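Local coordinates for protein Poly(Beta-D-mannuronate) lyase (Pseudopedobacter saltans, PDB 7O79) that probably cleaves alginate as a poly(beta-D-mannuronate) lyase of polysaccharide lyase family 6, a family built on a parallel beta-helix, at residues A[349-354]-A[374-379]. Sequence-based numbering, arbitrary orientation.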
ATOM      1  N   MET A 349       0.645  -5.221 -24.931  1.00 19.89           N
ATOM      2  CA  MET A 349       1.722  -5.879 -25.641  1.00 23.54           C
ATOM      3  C   MET A 349       3.097  -5.216 -25.550  1.00 26.79           C
ATOM      4  O   MET A 349       4.022  -5.643 -26.256  1.00 25.33           O
ATOM      5  CB  MET A 349       1.272  -6.087 -27.088  1.00 25.07           C
ATOM      6  CG  MET A 349       0.844  -4.738 -27.722  1.00 28.79           C
ATOM      7  SD  MET A 349       1.926  -3.501 -28.224  1.00 30.68           S
ATOM      8  CE  MET A 349       2.765  -4.210 -29.629  1.00 37.14           C
ATOM      9  N   LEU A 350       3.304  -4.267 -24.639  1.00 24.17           N
ATOM     10  CA  LEU A 350       4.602  -3.623 -24.484  1.00 23.42           C
ATOM     11  C   LEU A 350       5.432  -4.438 -23.492  1.00 23.57           C
ATOM     12  O   LEU A 350       5.179  -4.413 -22.287  1.00 23.81           O
ATOM     13  CB  LEU A 350       4.428  -2.173 -24.035  1.00 23.34           C
ATOM     14  CG  LEU A 350       3.727  -1.272 -25.065  1.00 24.77           C
ATOM     15  CD1 LEU A 350       3.516   0.120 -24.508  1.00 22.56           C
ATOM     16  CD2 LEU A 350       4.493  -1.200 -26.405  1.00 25.57           C
ATOM     17  N   LEU A 351       6.423  -5.158 -24.002  1.00 25.67           N
ATOM     18  CA  LEU A 351       7.314  -5.923 -23.153  1.00 25.14           C
ATOM     19  C   LEU A 351       8.228  -4.979 -22.366  1.00 21.24           C
ATOM     20  O   LEU A 351       8.638  -3.936 -22.881  1.00 22.91           O
ATOM     21  CB  LEU A 351       8.151  -6.863 -24.011  1.00 25.02           C
ATOM     22  CG  LEU A 351       7.330  -7.923 -24.740  1.00 28.64           C
ATOM     23  CD1 LEU A 351       8.224  -8.771 -25.617  1.00 30.24           C
ATOM     24  CD2 LEU A 351       6.597  -8.793 -23.709  1.00 29.35           C
ATOM     25  N   PRO A 352       8.582  -5.333 -21.128  1.00 22.01           N
ATOM     26  CA  PRO A 352       9.493  -4.479 -20.357  1.00 21.92           C
ATOM     27  C   PRO A 352      10.802  -4.286 -21.111  1.00 27.38           C
ATOM     28  O   PRO A 352      11.265  -5.185 -21.816  1.00 24.07           O
ATOM     29  CB  PRO A 352       9.687  -5.252 -19.047  1.00 21.52           C
ATOM     30  CG  PRO A 352       8.436  -6.150 -18.958  1.00 22.42           C
ATOM     31  CD  PRO A 352       8.212  -6.553 -20.382  1.00 21.95           C
ATOM     32  N   GLU A 353      11.367  -3.077 -21.008  1.00 24.71           N
ATOM     33  CA  GLU A 353      12.543  -2.724 -21.792  1.00 23.69           C
ATOM     34  C   GLU A 353      13.420  -1.778 -20.988  1.00 24.23           C
ATOM     35  O   GLU A 353      12.935  -1.008 -20.159  1.00 22.45           O
ATOM     36  CB  GLU A 353      12.174  -2.068 -23.131  1.00 24.73           C
ATOM     37  CG  GLU A 353      11.539  -0.686 -22.958  1.00 29.63           C
ATOM     38  CD  GLU A 353      11.296   0.081 -24.256  1.00 34.94           C
ATOM     39  OE1 GLU A 353      11.508  -0.468 -25.362  1.00 39.58           O
ATOM     40  OE2 GLU A 353      10.864   1.253 -24.155  1.00 34.92           O
ATOM     41  N   ASN A 354      14.723  -1.854 -21.237  1.00 24.94           N
ATOM     42  CA  ASN A 354      15.707  -0.966 -20.612  1.00 25.26           C
ATOM     43  C   ASN A 354      15.643  -0.983 -19.087  1.00 25.09           C
ATOM     44  O   ASN A 354      15.885   0.041 -18.446  1.00 22.16           O
ATOM     45  CB  ASN A 354      15.564   0.471 -21.120  1.00 25.35           C
ATOM     46  CG  ASN A 354      16.838   1.274 -20.933  1.00 27.70           C
ATOM     47  OD1 ASN A 354      17.917   0.759 -21.141  1.00 29.73           O
ATOM     48  ND2 ASN A 354      16.714   2.526 -20.532  1.00 30.51           N
ATOM     49  N   THR A 374       8.633 -13.148 -21.335  1.00 28.04           N
ATOM     50  CA  THR A 374       7.692 -13.368 -22.425  1.00 31.97           C
ATOM     51  C   THR A 374       8.338 -12.996 -23.757  1.00 34.40           C
ATOM     52  O   THR A 374       8.991 -11.954 -23.882  1.00 32.44           O
ATOM     53  CB  THR A 374       6.416 -12.566 -22.193  1.00 31.66           C
ATOM     54  OG1 THR A 374       5.774 -13.046 -21.011  1.00 30.37           O
ATOM     55  CG2 THR A 374       5.457 -12.743 -23.350  1.00 30.63           C
ATOM     56  N   SER A 375       8.202 -13.887 -24.744  1.00 32.70           N
ATOM     57  CA  SER A 375       8.766 -13.514 -26.025  1.00 37.27           C
ATOM     58  C   SER A 375       7.678 -12.948 -26.933  1.00 38.58           C
ATOM     59  O   SER A 375       6.501 -13.297 -26.796  1.00 35.00           O
ATOM     60  CB  SER A 375       9.441 -14.726 -26.679  1.00 39.80           C
ATOM     61  OG  SER A 375       8.476 -15.589 -27.250  1.00 46.91           O
ATOM     62  N   PRO A 376       8.036 -12.037 -27.837  1.00 40.94           N
ATOM     63  CA  PRO A 376       7.014 -11.386 -28.662  1.00 41.12           C
ATOM     64  C   PRO A 376       6.178 -12.398 -29.429  1.00 41.82           C
ATOM     65  O   PRO A 376       6.664 -13.447 -29.856  1.00 42.60           O
ATOM     66  CB  PRO A 376       7.833 -10.505 -29.609  1.00 39.79           C
ATOM     67  CG  PRO A 376       9.100 -10.248 -28.863  1.00 38.43           C
ATOM     68  CD  PRO A 376       9.383 -11.502 -28.105  1.00 38.68           C
ATOM     69  N   SER A 377       4.894 -12.088 -29.554  1.00 37.44           N
ATOM     70  CA  SER A 377       4.032 -12.777 -30.499  1.00 42.69           C
ATOM     71  C   SER A 377       4.601 -12.688 -31.915  1.00 44.68           C
ATOM     72  O   SER A 377       5.363 -11.776 -32.251  1.00 42.92           O
ATOM     73  CB  SER A 377       2.638 -12.160 -30.456  1.00 40.97           C
ATOM     74  OG  SER A 377       1.901 -12.509 -31.603  1.00 45.30           O
ATOM     75  N   GLN A 378       4.230 -13.651 -32.756  1.00 47.78           N
ATOM     76  CA  GLN A 378       4.558 -13.573 -34.174  1.00 50.95           C
ATOM     77  C   GLN A 378       3.449 -12.908 -34.983  1.00 47.67           C
ATOM     78  O   GLN A 378       3.543 -12.850 -36.215  1.00 50.19           O
ATOM     79  CB  GLN A 378       4.871 -14.966 -34.742  1.00 52.75           C
ATOM     80  CG  GLN A 378       6.003 -15.708 -34.025  1.00 54.45           C
ATOM     81  CD  GLN A 378       7.363 -15.027 -34.190  1.00 60.96           C
ATOM     82  OE1 GLN A 378       7.718 -14.561 -35.276  1.00 62.10           O
ATOM     83  NE2 GLN A 378       8.127 -14.965 -33.103  1.00 61.16           N
ATOM     84  N   ASN A 379       2.415 -12.402 -34.309  1.00 45.40           N
ATOM     85  CA  ASN A 379       1.321 -11.706 -34.966  1.00 46.79           C
ATOM     86  C   ASN A 379       1.882 -10.611 -35.873  1.00 45.74           C
ATOM     87  O   ASN A 379       2.685  -9.783 -35.415  1.00 43.94           O
ATOM     88  CB  ASN A 379       0.371 -11.127 -33.910  1.00 43.87           C
ATOM     89  CG  ASN A 379      -0.955 -10.641 -34.491  1.00 47.94           C
ATOM     90  OD1 ASN A 379      -1.008 -10.084 -35.593  1.00 43.89           O
ATOM     91  ND2 ASN A 379      -2.040 -10.868 -33.747  1.00 39.52           N
TER
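Leu351 and Thr374 have the nearest CA atoms, 7.5 Å apart, of two irregular runs, 349-354 and 374-379. No hydrogen bond links the runs; the contact is made by the side chain of Leu351. At one end of 349-354, Met349 and Leu350 form a classic beta bulge opposite Gly285; beyond it the chain runs extended through Leu351 and Pro352, and the Leu351 carbonyl accepts a hydrogen bond from His314 NE2.

With CG set anti to its own carbonyl carbon (chi1 -64°), Leu351 reaches over to 374-379 and places both methyls beside the Thr374 carbonyl, CD1 going on to the Pro376 ring and CD2 to the Thr374 side chain. CD1 lies 3.7 Å from CG of Pro376, touching the proline ring at its CG-CD side, and the two side chains cross at roughly a right angle. The same methyl is 3.7 Å from the carbonyl O of Thr374, a plain van der Waals contact. CD2 of Leu351 packs on the Thr374 side chain, 4.1 Å from both CB and CG2.

Both runs belong to loops leaving the strands 333-337 and 371-373, which lie next to each other along one face of the parallel beta-helix; the contact therefore joins loops of successive coils. Thr374 is tied to the preceding coil by its hydroxyl as well, OG1 being hydrogen-bonded to Gly336 O, while its methyl is left to meet the leucine. Shortening this leucine to an alanine removes both methyls and would probably leave the Pro376 ring and the Thr374 methyl without their apolar partner in the neighbouring loop. Farther along, Ser377 OG accepts from Asn379 N at 2.8 Å, 164° at the hydrogen, closing an ST turn, while Ser377 N is hydrogen-bonded to Tyr339 OH.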